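Long-range contacts in putative mandelate racemase (Bordetella bronchiseptica, PDB 3OZY), which is of unknown function but, as an enolase superfamily member that binds magnesium and m-xylarate, probably abstracts a proton from a sugar diacid substrate: residues Lys30-Met35 with Gly377-Gly382; Ser14-Glu19 with His334-Thr339; Thr6-His11 with Arg63-Val68; Leu37-Thr42 with Ile365-Val370. All blocks are in the same frame, centred on the assembly; numbering follows the deposited sequence.

Interaction 1: Lys30-Met35 with Gly377-Gly382; sequences KLNRQM and GEPAIG. With ACY (acetic acid), chain I.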
loop_
_atom_site.group_PDB
_atom_site.type_symbol
_atom_site.label_atom_id
_atom_site.label_comp_id
_atom_site.label_asym_id
_atom_site.label_seq_id
_atom_site.Cartn_x
_atom_site.Cartn_y
_atom_site.Cartn_z
ATOM N N LYS A 30 -7.230 18.586 11.125
ATOM C CA LYS A 30 -6.655 19.256 9.962
ATOM C C LYS A 30 -5.824 20.468 10.374
ATOM O O LYS A 30 -6.197 21.203 11.291
ATOM C CB LYS A 30 -7.744 19.668 8.979
ATOM C CG LYS A 30 -8.614 18.499 8.545
ATOM C CD LYS A 30 -9.438 18.854 7.324
ATOM C CE LYS A 30 -10.448 17.751 7.016
ATOM N NZ LYS A 30 -9.745 16.440 6.817
ATOM N N LEU A 31 -4.693 20.657 9.697
ATOM C CA LEU A 31 -3.755 21.734 10.003
ATOM C C LEU A 31 -3.518 22.655 8.808
ATOM O O LEU A 31 -3.556 23.883 8.941
ATOM C CB LEU A 31 -2.429 21.142 10.494
ATOM C CG LEU A 31 -2.520 20.223 11.720
ATOM C CD1 LEU A 31 -1.173 19.550 12.010
ATOM C CD2 LEU A 31 -3.052 20.963 12.951
ATOM N N ASN A 32 -3.259 22.069 7.642
ATOM C CA ASN A 32 -3.101 22.827 6.403
ATOM C C ASN A 32 -3.662 21.994 5.274
ATOM O O ASN A 32 -3.421 20.790 5.243
ATOM C CB ASN A 32 -1.627 23.143 6.119
ATOM C CG ASN A 32 -1.017 24.050 7.164
ATOM O OD1 ASN A 32 -1.162 25.280 7.097
ATOM N ND2 ASN A 32 -0.335 23.457 8.139
ATOM N N ARG A 33 -4.423 22.603 4.370
ATOM C CA ARG A 33 -4.914 21.874 3.207
ATOM C C ARG A 33 -3.837 21.880 2.128
ATOM O O ARG A 33 -3.412 22.935 1.645
ATOM C CB ARG A 33 -6.242 22.450 2.699
ATOM C CG ARG A 33 -7.392 22.407 3.735
ATOM C CD ARG A 33 -7.596 21.007 4.368
ATOM N NE ARG A 33 -7.971 20.000 3.373
ATOM C CZ ARG A 33 -9.214 19.760 2.971
ATOM N NH1 ARG A 33 -10.243 20.424 3.484
ATOM N NH2 ARG A 33 -9.432 18.831 2.052
ATOM N N GLN A 34 -3.378 20.688 1.773
ATOM C CA GLN A 34 -2.237 20.540 0.885
ATOM C C GLN A 34 -2.587 19.691 -0.325
ATOM O O GLN A 34 -3.605 18.990 -0.344
ATOM C CB GLN A 34 -1.073 19.889 1.638
ATOM C CG GLN A 34 -0.685 20.649 2.905
ATOM C CD GLN A 34 0.594 20.147 3.553
ATOM O OE1 GLN A 34 0.957 18.970 3.450
ATOM N NE2 GLN A 34 1.284 21.043 4.242
ATOM N N MET A 35 -1.718 19.747 -1.328
ATOM C CA MET A 35 -1.848 18.887 -2.497
ATOM C C MET A 35 -0.556 18.894 -3.279
ATOM O O MET A 35 0.312 19.756 -3.088
ATOM C CB MET A 35 -2.965 19.379 -3.422
ATOM C CG MET A 35 -2.630 20.687 -4.142
ATOM S SD MET A 35 -3.950 21.288 -5.216
ATOM C CE MET A 35 -3.907 20.038 -6.501
ATOM N N GLY A 377 7.271 22.720 4.159
ATOM C CA GLY A 377 7.441 21.712 5.191
ATOM C C GLY A 377 6.328 21.650 6.229
ATOM O O GLY A 377 6.414 20.864 7.170
ATOM N N GLU A 378 5.289 22.467 6.065
ATOM C CA GLU A 378 4.139 22.444 6.971
ATOM C C GLU A 378 3.478 21.064 6.974
ATOM O O GLU A 378 3.472 20.367 5.951
ATOM C CB GLU A 378 3.101 23.485 6.552
ATOM C CG GLU A 378 3.618 24.919 6.500
ATOM C CD GLU A 378 4.050 25.350 5.104
ATOM O OE1 GLU A 378 4.387 24.483 4.266
ATOM O OE2 GLU A 378 4.057 26.572 4.845
ATOM N N PRO A 379 2.915 20.660 8.119
ATOM C CA PRO A 379 2.167 19.401 8.173
ATOM C C PRO A 379 0.745 19.592 7.641
ATOM O O PRO A 379 0.206 20.697 7.717
ATOM C CB PRO A 379 2.130 19.103 9.668
ATOM C CG PRO A 379 2.054 20.471 10.290
ATOM C CD PRO A 379 2.961 21.328 9.435
ATOM N N ALA A 380 0.133 18.538 7.111
ATOM C CA ALA A 380 -1.247 18.639 6.640
ATOM C C ALA A 380 -2.268 18.328 7.732
ATOM O O ALA A 380 -3.330 18.952 7.799
ATOM C CB ALA A 380 -1.484 17.712 5.437
ATOM N N ILE A 381 -1.960 17.359 8.584
ATOM C CA ILE A 381 -2.965 16.803 9.480
ATOM C C ILE A 381 -2.284 16.207 10.699
ATOM O O ILE A 381 -1.169 15.689 10.614
ATOM C CB ILE A 381 -3.850 15.756 8.721
ATOM C CG1 ILE A 381 -5.101 15.382 9.514
ATOM C CG2 ILE A 381 -3.039 14.520 8.309
ATOM C CD1 ILE A 381 -6.148 14.672 8.667
ATOM N N GLY A 382 -2.937 16.310 11.847
ATOM C CA GLY A 382 -2.428 15.720 13.068
ATOM C C GLY A 382 -2.657 14.229 13.092
ATOM O O GLY A 382 -3.289 13.684 12.182
HETATM C C ACY I . -11.427 13.526 6.794
HETATM O O ACY I . -12.103 12.807 7.551
HETATM O OXT ACY I . -11.743 14.697 6.494
HETATM C CH3 ACY I . -10.155 12.982 6.213
#
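The side-chain amides of Asn32 and Gln34 reach across to two successive carbonyls of the Gly377-Gly382 loop. Asn32 ND2 donates a hydrogen bond to Pro379 O at 2.8 Å. The acceptor lies in the amide plane, and the bond runs nearly along the C=O axis. Gln34 NE2 bonds Glu378 O at 2.9 Å. Glu378 O lies in the Gln34 amide plane, but the nitrogen sits well above the carbonyl plane of Glu378, 68° out of it. Gln34 NE2 also bonds Ser14 OG, and Glu378 O accepts from Trp375 NE1 too. The Gln34 chain is extended beyond CG (chi2 -171°), which carries its amide past the methyl of Ala380, and OE1 lies 3.4 Å from Ala380 CB.

Two backbone nitrogens converge on one oxygen further along. Leu31 N at 2.9 Å and Asn32 N at 3.1 Å both bond Ala380 O, from the same face of its carbonyl plane. Lys30 and Ile381 form a single beta bridge. The Leu31 side chain covers the loop, with CD1 3.8 Å from Pro379 CG and also against the backbone of Gly382.

Lys30 points away from the loop. Its chain bends at the last torsion (chi4 -57°), and NZ bonds OXT of an acetate at 2.7 Å. Tyr147, Ser25 and Lys173 also bond this acetate, which probably came from the crystallisation liquor. Ile381 packs on Asn96 of the second subunit.

The C-terminal loop thus lies along Lys30-Gln34, which leads into the N-terminal sheet. Three consecutive loop carbonyls accept, so the contact combines four hydrogen bonds with packing of Leu31 and Ala380.

Interaction 2: Ser14-Glu19 with His334-Thr339; sequences STPIPE and HNDLMT
Pro18 lays its CD over one face of the His334 ring, 3.5 Å from the centroid and 9° off the ring normal. This is a CH-pi contact. The His334 side chain gets there with CG anti to the backbone N (chi1 -176°), which sends the imidazole toward Pro16-Pro18. Water 2 lies at the ring edge, in plane, 2.8 Å from His334 NE2. The same water donates to Pro16 O and to Asp336 OD2.

Thr15 holds CG2 opposite its own carbonyl carbon and OG1 between the two backbone branches (chi1 64°). The methyl therefore meets Leu337 CD2 at 3.7 Å, while CB lies against Asp336 CB at 3.8 Å. OG1 accepts a hydrogen bond from water 1 at 2.7 Å and is also hydrogen-bonded to Arg33 O. Water 1 donates to Pro16 O and accepts from Asp336 N. In the loop, Asn335 OD1 accepts from Leu337 N, forming an Asx turn.

The contact joins Thr15-Pro18, on and beyond strand 5-16 of the N-terminal domain, to a loop after barrel strand 328-331. No direct hydrogen bond crosses it. Two waters that share Pro16 O carry the polar link, and the methyl and proline contacts supply the rest.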
loop_
_atom_site.group_PDB
_atom_site.type_symbol
_atom_site.label_atom_id
_atom_site.label_comp_id
_atom_site.label_asym_id
_atom_site.label_seq_id
_atom_site.Cartn_x
_atom_site.Cartn_y
_atom_site.Cartn_z
ATOM N N SER A 14 0.801 24.174 -0.201
ATOM C CA SER A 14 0.180 24.193 1.113
ATOM C C SER A 14 -0.637 25.465 1.291
ATOM O O SER A 14 -0.219 26.549 0.871
ATOM C CB SER A 14 1.230 24.068 2.217
ATOM O OG SER A 14 0.609 23.848 3.477
ATOM N N THR A 15 -1.816 25.322 1.892
ATOM C CA THR A 15 -2.667 26.472 2.204
ATOM C C THR A 15 -3.090 26.396 3.667
ATOM O O THR A 15 -3.349 25.313 4.190
ATOM C CB THR A 15 -3.914 26.543 1.292
ATOM O OG1 THR A 15 -4.755 25.399 1.517
ATOM C CG2 THR A 15 -3.514 26.587 -0.172
ATOM N N PRO A 16 -3.165 27.550 4.343
ATOM C CA PRO A 16 -3.416 27.531 5.787
ATOM C C PRO A 16 -4.894 27.374 6.139
ATOM O O PRO A 16 -5.769 27.540 5.289
ATOM C CB PRO A 16 -2.893 28.897 6.245
ATOM C CG PRO A 16 -3.048 29.778 5.050
ATOM C CD PRO A 16 -2.826 28.895 3.842
ATOM N N ILE A 17 -5.149 27.043 7.395
ATOM C CA ILE A 17 -6.503 26.943 7.926
ATOM C C ILE A 17 -6.543 27.763 9.211
ATOM O O ILE A 17 -5.736 27.530 10.100
ATOM C CB ILE A 17 -6.890 25.480 8.281
ATOM C CG1 ILE A 17 -6.706 24.530 7.085
ATOM C CG2 ILE A 17 -8.338 25.434 8.778
ATOM C CD1 ILE A 17 -6.891 23.036 7.457
ATOM N N PRO A 18 -7.471 28.731 9.316
ATOM C CA PRO A 18 -7.576 29.447 10.593
ATOM C C PRO A 18 -7.786 28.456 11.729
ATOM O O PRO A 18 -8.529 27.488 11.554
ATOM C CB PRO A 18 -8.815 30.328 10.394
ATOM C CG PRO A 18 -8.857 30.569 8.917
ATOM C CD PRO A 18 -8.412 29.254 8.309
ATOM N N GLU A 19 -7.132 28.682 12.863
ATOM C CA GLU A 19 -7.163 27.746 13.977
ATOM C C GLU A 19 -8.579 27.285 14.317
ATOM O O GLU A 19 -8.811 26.089 14.522
ATOM C CB GLU A 19 -6.494 28.372 15.208
ATOM C CG GLU A 19 -6.050 27.380 16.270
ATOM C CD GLU A 19 -7.101 27.109 17.332
ATOM O OE1 GLU A 19 -8.086 27.874 17.444
ATOM O OE2 GLU A 19 -6.927 26.121 18.078
ATOM N N HIS A 334 -13.074 24.747 5.323
ATOM C CA HIS A 334 -12.170 25.795 4.867
ATOM C C HIS A 334 -11.030 25.217 4.034
ATOM O O HIS A 334 -10.209 24.466 4.545
ATOM C CB HIS A 334 -11.587 26.558 6.052
ATOM C CG HIS A 334 -10.724 27.698 5.632
ATOM N ND1 HIS A 334 -11.156 29.007 5.662
ATOM C CD2 HIS A 334 -9.475 27.722 5.113
ATOM C CE1 HIS A 334 -10.196 29.791 5.202
ATOM N NE2 HIS A 334 -9.165 29.036 4.866
ATOM N N ASN A 335 -10.965 25.593 2.764
ATOM C CA ASN A 335 -9.996 24.984 1.862
ATOM C C ASN A 335 -9.743 25.855 0.642
ATOM O O ASN A 335 -10.533 25.865 -0.298
ATOM C CB ASN A 335 -10.504 23.599 1.431
ATOM C CG ASN A 335 -9.484 22.826 0.638
ATOM O OD1 ASN A 335 -8.431 23.346 0.272
ATOM N ND2 ASN A 335 -9.793 21.559 0.362
ATOM N N ASP A 336 -8.632 26.588 0.663
ATOM C CA ASP A 336 -8.286 27.446 -0.465
ATOM C C ASP A 336 -8.103 26.663 -1.763
ATOM O O ASP A 336 -8.244 27.219 -2.851
ATOM C CB ASP A 336 -7.014 28.249 -0.183
ATOM C CG ASP A 336 -7.196 29.281 0.907
ATOM O OD1 ASP A 336 -8.351 29.686 1.183
ATOM O OD2 ASP A 336 -6.155 29.685 1.474
ATOM N N LEU A 337 -7.786 25.374 -1.658
ATOM C CA LEU A 337 -7.637 24.553 -2.855
ATOM C C LEU A 337 -8.974 24.253 -3.535
ATOM O O LEU A 337 -9.002 23.775 -4.676
ATOM C CB LEU A 337 -6.878 23.265 -2.540
ATOM C CG LEU A 337 -5.504 23.472 -1.906
ATOM C CD1 LEU A 337 -4.942 22.124 -1.478
ATOM C CD2 LEU A 337 -4.539 24.214 -2.837
ATOM N N MET A 338 -10.075 24.552 -2.841
ATOM C CA MET A 338 -11.418 24.414 -3.407
ATOM C C MET A 338 -11.940 25.711 -4.016
ATOM O O MET A 338 -12.951 25.708 -4.723
ATOM C CB MET A 338 -12.412 23.959 -2.338
ATOM C CG MET A 338 -12.294 22.489 -1.972
ATOM S SD MET A 338 -12.747 21.375 -3.318
ATOM C CE MET A 338 -14.508 21.706 -3.425
ATOM N N THR A 339 -11.282 26.825 -3.727
ATOM C CA THR A 339 -11.822 28.126 -4.130
ATOM C C THR A 339 -10.891 28.939 -5.017
ATOM O O THR A 339 -11.351 29.652 -5.906
ATOM C CB THR A 339 -12.171 29.000 -2.902
ATOM O OG1 THR A 339 -11.000 29.177 -2.097
ATOM C CG2 THR A 339 -13.271 28.356 -2.063
HETATM O O HOH W 1 -6.918 26.256 2.957
HETATM O O HOH W 2 -6.605 29.832 4.020
#

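Interaction 3: Thr6-His11 with Arg63-Val68; sequences TEVKAH and RAIEDV
Glu66 carries CG opposite its carbonyl carbon (chi1 -65°) and stays extended beyond it, which brings its carboxylate to the backbone of Ala10. Ala10 N bonds Glu66 OE2 at 2.8 Å with an N-H...O angle of 157°. The oxygen uses its anti lone pair. On the way, Glu66 CG passes 3.5 Å from Val8 O.

Ile65 turns CG2 anti to its backbone N, and this methyl fits against two strand side chains. It lies 3.8 Å from Val8 CG1 and 4.0 Å from Ala10 CB. The Val8 and Ile65 side chains cross at about a right angle. Ile65 also touches helix 102-122.

Strand 6-11 and helix 63-68 run nearly antiparallel, 163° apart, with axes 7.2 Å apart at closest approach. The helix covers a face of the three-stranded antiparallel sheet of the N-terminal domain. At its other side, Arg63 makes a salt bridge to Asp57 of the second subunit.

Glu66 OE2 and Ala10 O, both acceptors, lie 3.4 Å apart. Lys62 NZ reaches both, and its positive charge probably stabilises the carboxylate and eases their closeness. A charged side chain thus binds the strand backbone beside an apolar core.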
loop_
_atom_site.group_PDB
_atom_site.type_symbol
_atom_site.label_atom_id
_atom_site.label_comp_id
_atom_site.label_asym_id
_atom_site.label_seq_id
_atom_site.Cartn_x
_atom_site.Cartn_y
_atom_site.Cartn_z
ATOM N N THR A 6 7.580 15.058 -22.238
ATOM C CA THR A 6 8.913 15.600 -21.991
ATOM C C THR A 6 9.237 15.752 -20.500
ATOM O O THR A 6 10.388 15.606 -20.094
ATOM C CB THR A 6 9.094 16.963 -22.687
ATOM O OG1 THR A 6 7.977 17.805 -22.381
ATOM C CG2 THR A 6 9.173 16.781 -24.196
ATOM N N GLU A 7 8.220 16.033 -19.686
ATOM C CA GLU A 7 8.429 16.225 -18.252
ATOM C C GLU A 7 7.211 15.780 -17.463
ATOM O O GLU A 7 6.076 15.933 -17.917
ATOM C CB GLU A 7 8.666 17.699 -17.923
ATOM C CG GLU A 7 9.778 18.385 -18.677
ATOM C CD GLU A 7 9.877 19.849 -18.288
ATOM O OE1 GLU A 7 10.055 20.121 -17.084
ATOM O OE2 GLU A 7 9.760 20.720 -19.177
ATOM N N VAL A 8 7.463 15.238 -16.277
ATOM C CA VAL A 8 6.409 14.962 -15.307
ATOM C C VAL A 8 6.792 15.684 -14.018
ATOM O O VAL A 8 7.767 15.315 -13.359
ATOM C CB VAL A 8 6.240 13.449 -15.062
ATOM C CG1 VAL A 8 5.162 13.207 -14.019
ATOM C CG2 VAL A 8 5.901 12.731 -16.369
ATOM N N LYS A 9 6.039 16.731 -13.690
ATOM C CA LYS A 9 6.349 17.588 -12.547
ATOM C C LYS A 9 5.316 17.433 -11.450
ATOM O O LYS A 9 4.144 17.172 -11.722
ATOM C CB LYS A 9 6.400 19.054 -12.980
ATOM C CG LYS A 9 7.438 19.338 -14.053
ATOM C CD LYS A 9 7.446 20.803 -14.457
ATOM C CE LYS A 9 7.995 21.671 -13.341
ATOM N NZ LYS A 9 8.209 23.073 -13.796
ATOM N N ALA A 10 5.757 17.611 -10.212
ATOM C CA ALA A 10 4.855 17.548 -9.070
ATOM C C ALA A 10 5.084 18.772 -8.188
ATOM O O ALA A 10 6.102 18.857 -7.498
ATOM C CB ALA A 10 5.106 16.275 -8.296
ATOM N N HIS A 11 4.139 19.714 -8.220
ATOM C CA HIS A 11 4.238 20.960 -7.447
ATOM C C HIS A 11 3.618 20.770 -6.075
ATOM O O HIS A 11 2.412 20.590 -5.959
ATOM C CB HIS A 11 3.502 22.114 -8.144
ATOM C CG HIS A 11 3.926 22.358 -9.559
ATOM N ND1 HIS A 11 4.900 23.274 -9.898
ATOM C CD2 HIS A 11 3.487 21.828 -10.722
ATOM C CE1 HIS A 11 5.055 23.281 -11.211
ATOM N NE2 HIS A 11 4.209 22.412 -11.735
ATOM N N ARG A 63 8.447 12.760 -4.935
ATOM C CA ARG A 63 9.477 11.802 -5.325
ATOM C C ARG A 63 8.887 10.655 -6.142
ATOM O O ARG A 63 9.428 10.280 -7.184
ATOM C CB ARG A 63 10.186 11.256 -4.085
ATOM C CG ARG A 63 11.221 10.177 -4.356
ATOM C CD ARG A 63 12.456 10.701 -5.083
ATOM N NE ARG A 63 13.280 9.556 -5.465
ATOM C CZ ARG A 63 14.414 9.625 -6.158
ATOM N NH1 ARG A 63 14.898 10.796 -6.553
ATOM N NH2 ARG A 63 15.062 8.507 -6.455
ATOM N N ALA A 64 7.780 10.081 -5.677
ATOM C CA ALA A 64 7.166 8.980 -6.409
ATOM C C ALA A 64 6.756 9.407 -7.813
ATOM O O ALA A 64 6.941 8.670 -8.779
ATOM C CB ALA A 64 5.964 8.450 -5.649
ATOM N N ILE A 65 6.185 10.599 -7.928
ATOM C CA ILE A 65 5.689 11.073 -9.207
ATOM C C ILE A 65 6.827 11.436 -10.171
ATOM O O ILE A 65 6.849 10.982 -11.319
ATOM C CB ILE A 65 4.717 12.250 -9.012
ATOM C CG1 ILE A 65 3.432 11.739 -8.348
ATOM C CG2 ILE A 65 4.413 12.928 -10.353
ATOM C CD1 ILE A 65 2.529 12.842 -7.799
ATOM N N GLU A 66 7.783 12.228 -9.702
ATOM C CA GLU A 66 8.844 12.702 -10.587
ATOM C C GLU A 66 9.915 11.653 -10.897
ATOM O O GLU A 66 10.435 11.603 -12.017
ATOM C CB GLU A 66 9.501 13.963 -10.000
ATOM C CG GLU A 66 8.542 15.142 -9.918
ATOM C CD GLU A 66 9.177 16.432 -9.427
ATOM O OE1 GLU A 66 10.357 16.415 -9.013
ATOM O OE2 GLU A 66 8.480 17.467 -9.458
ATOM N N ASP A 67 10.222 10.800 -9.927
ATOM C CA ASP A 67 11.434 9.982 -10.003
ATOM C C ASP A 67 11.199 8.472 -10.022
ATOM O O ASP A 67 12.133 7.702 -10.276
ATOM C CB ASP A 67 12.372 10.355 -8.851
ATOM C CG ASP A 67 12.737 11.821 -8.859
ATOM O OD1 ASP A 67 13.324 12.284 -9.859
ATOM O OD2 ASP A 67 12.420 12.517 -7.874
ATOM N N VAL A 68 9.973 8.038 -9.744
ATOM C CA VAL A 68 9.634 6.624 -9.858
ATOM C C VAL A 68 8.705 6.428 -11.050
ATOM O O VAL A 68 9.019 5.678 -11.973
ATOM C CB VAL A 68 9.015 6.064 -8.558
ATOM C CG1 VAL A 68 8.696 4.579 -8.717
ATOM C CG2 VAL A 68 9.971 6.259 -7.388
#

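Interaction 4: Leu37-Thr42 with Ile365-Val370; sequences LVEVRT and IDWDFV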
loop_
_atom_site.group_PDB
_atom_site.type_symbol
_atom_site.label_atom_id
_atom_site.label_comp_id
_atom_site.label_asym_id
_atom_site.label_seq_id
_atom_site.Cartn_x
_atom_site.Cartn_y
_atom_site.Cartn_z
ATOM N N LEU A 37 0.131 19.349 -7.236
ATOM C CA LEU A 37 -0.384 19.636 -8.561
ATOM C C LEU A 37 0.543 18.968 -9.566
ATOM O O LEU A 37 1.695 19.381 -9.724
ATOM C CB LEU A 37 -0.446 21.152 -8.807
ATOM C CG LEU A 37 -0.896 21.571 -10.206
ATOM C CD1 LEU A 37 -2.313 21.126 -10.476
ATOM C CD2 LEU A 37 -0.775 23.087 -10.388
ATOM N N VAL A 38 0.055 17.910 -10.208
ATOM C CA VAL A 38 0.832 17.215 -11.224
ATOM C C VAL A 38 0.746 17.992 -12.526
ATOM O O VAL A 38 -0.317 18.499 -12.881
ATOM C CB VAL A 38 0.295 15.787 -11.450
ATOM C CG1 VAL A 38 1.095 15.068 -12.546
ATOM C CG2 VAL A 38 0.331 14.998 -10.142
ATOM N N GLU A 39 1.876 18.090 -13.223
ATOM C CA GLU A 39 1.926 18.731 -14.529
ATOM C C GLU A 39 2.688 17.830 -15.494
ATOM O O GLU A 39 3.871 17.559 -15.295
ATOM C CB GLU A 39 2.603 20.102 -14.417
ATOM C CG GLU A 39 2.600 20.895 -15.715
ATOM C CD GLU A 39 3.404 22.182 -15.628
ATOM O OE1 GLU A 39 3.849 22.548 -14.523
ATOM O OE2 GLU A 39 3.594 22.830 -16.676
ATOM N N VAL A 40 2.002 17.336 -16.520
ATOM C CA VAL A 40 2.646 16.529 -17.550
ATOM C C VAL A 40 2.805 17.375 -18.804
ATOM O O VAL A 40 1.827 17.884 -19.352
ATOM C CB VAL A 40 1.827 15.261 -17.876
ATOM C CG1 VAL A 40 2.445 14.510 -19.064
ATOM C CG2 VAL A 40 1.736 14.360 -16.647
ATOM N N ARG A 41 4.050 17.538 -19.240
ATOM C CA ARG A 41 4.356 18.358 -20.407
ATOM C C ARG A 41 4.714 17.495 -21.607
ATOM O O ARG A 41 5.187 16.370 -21.458
ATOM C CB ARG A 41 5.525 19.295 -20.101
ATOM C CG ARG A 41 5.249 20.291 -18.987
ATOM C CD ARG A 41 6.483 21.141 -18.734
ATOM N NE ARG A 41 6.223 22.249 -17.818
ATOM C CZ ARG A 41 7.126 23.171 -17.493
ATOM N NH1 ARG A 41 8.348 23.115 -18.004
ATOM N NH2 ARG A 41 6.808 24.148 -16.657
ATOM N N THR A 42 4.496 18.042 -22.800
ATOM C CA THR A 42 4.838 17.344 -24.038
ATOM C C THR A 42 5.687 18.216 -24.953
ATOM O O THR A 42 5.786 19.433 -24.770
ATOM C CB THR A 42 3.591 16.932 -24.839
ATOM O OG1 THR A 42 2.790 18.087 -25.114
ATOM C CG2 THR A 42 2.767 15.889 -24.077
ATOM N N ILE A 365 -6.094 26.724 -14.397
ATOM C CA ILE A 365 -5.328 26.850 -13.158
ATOM C C ILE A 365 -4.827 28.285 -12.992
ATOM O O ILE A 365 -4.344 28.895 -13.952
ATOM C CB ILE A 365 -4.095 25.920 -13.158
ATOM C CG1 ILE A 365 -4.510 24.443 -13.168
ATOM C CG2 ILE A 365 -3.186 26.228 -11.968
ATOM C CD1 ILE A 365 -5.233 23.993 -11.920
ATOM N N ASP A 366 -4.928 28.817 -11.778
ATOM C CA ASP A 366 -4.328 30.118 -11.467
ATOM C C ASP A 366 -2.880 29.866 -11.076
ATOM O O ASP A 366 -2.581 29.523 -9.930
ATOM C CB ASP A 366 -5.080 30.812 -10.329
ATOM C CG ASP A 366 -4.524 32.197 -10.005
ATOM O OD1 ASP A 366 -3.363 32.490 -10.360
ATOM O OD2 ASP A 366 -5.252 32.986 -9.369
ATOM N N TRP A 367 -1.977 30.034 -12.036
ATOM C CA TRP A 367 -0.573 29.724 -11.804
ATOM C C TRP A 367 0.107 30.720 -10.863
ATOM O O TRP A 367 1.122 30.402 -10.250
ATOM C CB TRP A 367 0.176 29.566 -13.129
ATOM C CG TRP A 367 -0.252 28.323 -13.875
ATOM C CD1 TRP A 367 -1.135 28.252 -14.913
ATOM C CD2 TRP A 367 0.169 26.977 -13.614
ATOM N NE1 TRP A 367 -1.279 26.945 -15.324
ATOM C CE2 TRP A 367 -0.491 26.144 -14.541
ATOM C CE3 TRP A 367 1.040 26.395 -12.686
ATOM C CZ2 TRP A 367 -0.305 24.764 -14.573
ATOM C CZ3 TRP A 367 1.228 25.023 -12.721
ATOM C CH2 TRP A 367 0.559 24.224 -13.660
ATOM N N ASP A 368 -0.466 31.912 -10.728
ATOM C CA ASP A 368 0.039 32.856 -9.740
ATOM C C ASP A 368 -0.259 32.331 -8.335
ATOM O O ASP A 368 0.588 32.394 -7.442
ATOM C CB ASP A 368 -0.565 34.249 -9.946
ATOM C CG ASP A 368 -0.132 34.885 -11.256
ATOM O OD1 ASP A 368 0.985 34.588 -11.725
ATOM O OD2 ASP A 368 -0.911 35.686 -11.812
ATOM N N PHE A 369 -1.466 31.803 -8.141
ATOM C CA PHE A 369 -1.809 31.181 -6.869
ATOM C C PHE A 369 -0.851 30.019 -6.578
ATOM O O PHE A 369 -0.322 29.907 -5.477
ATOM C CB PHE A 369 -3.269 30.716 -6.861
ATOM C CG PHE A 369 -3.638 29.912 -5.650
ATOM C CD1 PHE A 369 -4.135 30.530 -4.517
ATOM C CD2 PHE A 369 -3.467 28.535 -5.641
ATOM C CE1 PHE A 369 -4.462 29.791 -3.397
ATOM C CE2 PHE A 369 -3.788 27.791 -4.515
ATOM C CZ PHE A 369 -4.288 28.420 -3.398
ATOM N N VAL A 370 -0.614 29.169 -7.575
ATOM C CA VAL A 370 0.310 28.049 -7.418
ATOM C C VAL A 370 1.682 28.532 -6.955
ATOM O O VAL A 370 2.231 28.040 -5.973
ATOM C CB VAL A 370 0.443 27.245 -8.731
ATOM C CG1 VAL A 370 1.547 26.201 -8.622
ATOM C CG2 VAL A 370 -0.894 26.588 -9.080
#
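Leu37 and Trp367 cross obliquely where strand 32-42 of the N-terminal sheet meets helix 367-372. The sheet belongs to the N-terminal capping domain of the enolase superfamily fold, and helix 367-372 lies near the end of the chain. Leu37 CD2 is the meeting point. Its CG is anti to the backbone N (chi1 176°), which directs the branch at the helix. CD2 lies 3.6 Å from Trp367 CZ3 and 3.7 Å from Val370 CG2. Ile365 CG2 approaches the same methyl less closely, at 4.3 Å.

Ile365 also packs on one face of the indole. Its CG2 stands 3.7 Å above the plane of the Trp367 ring, over the ring centre, so Trp367 is covered from within its own segment. Ile310 of helix 309-321 touches both Leu37 and Ile365 and continues the apolar cluster.

Glu39 extends past the six-membered end of the indole. Its carboxylate is tilted 47° to the ring plane, and OE1 comes to 3.8 Å from Trp367 CH2. The polar end has other partners. OE1 bonds His11 NE2. OE2 lies in the guanidinium plane of Arg41, at its edge, while Arg41 NE approaches from above the carboxylate plane; the two form a salt bridge. No hydrogen bond crosses this contact.

The start of the helix is fixed by its own N-cap, Asp366. Phe369 N bonds Asp366 OD1 at 3.0 Å, from above the carboxylate plane.

All four interactions reach the three-stranded N-terminal sheet through strands 5-16 and 32-42. Interactions 1 and 2 touch directly, with centres 9 Å apart: Thr15 OG1 lies 2.8 Å from Arg33 O, and Gln34 NE2 3.0 Å from Ser14 OG. Interactions 3 and 4 have centres 13 Å apart and meet where His11 NE2 lies 2.8 Å from Glu39 OE1. Phe369 of interaction 4 packs on Thr15 and Leu337 of interaction 2. Magnesium is bound at two places, by Asp201, Glu227 and Glu254 and by His86 and His90. The side chain of Lys30 is about 9 Å from a bound magnesium ion. The side chain of Asn335 is about 14 Å from a bound magnesium ion.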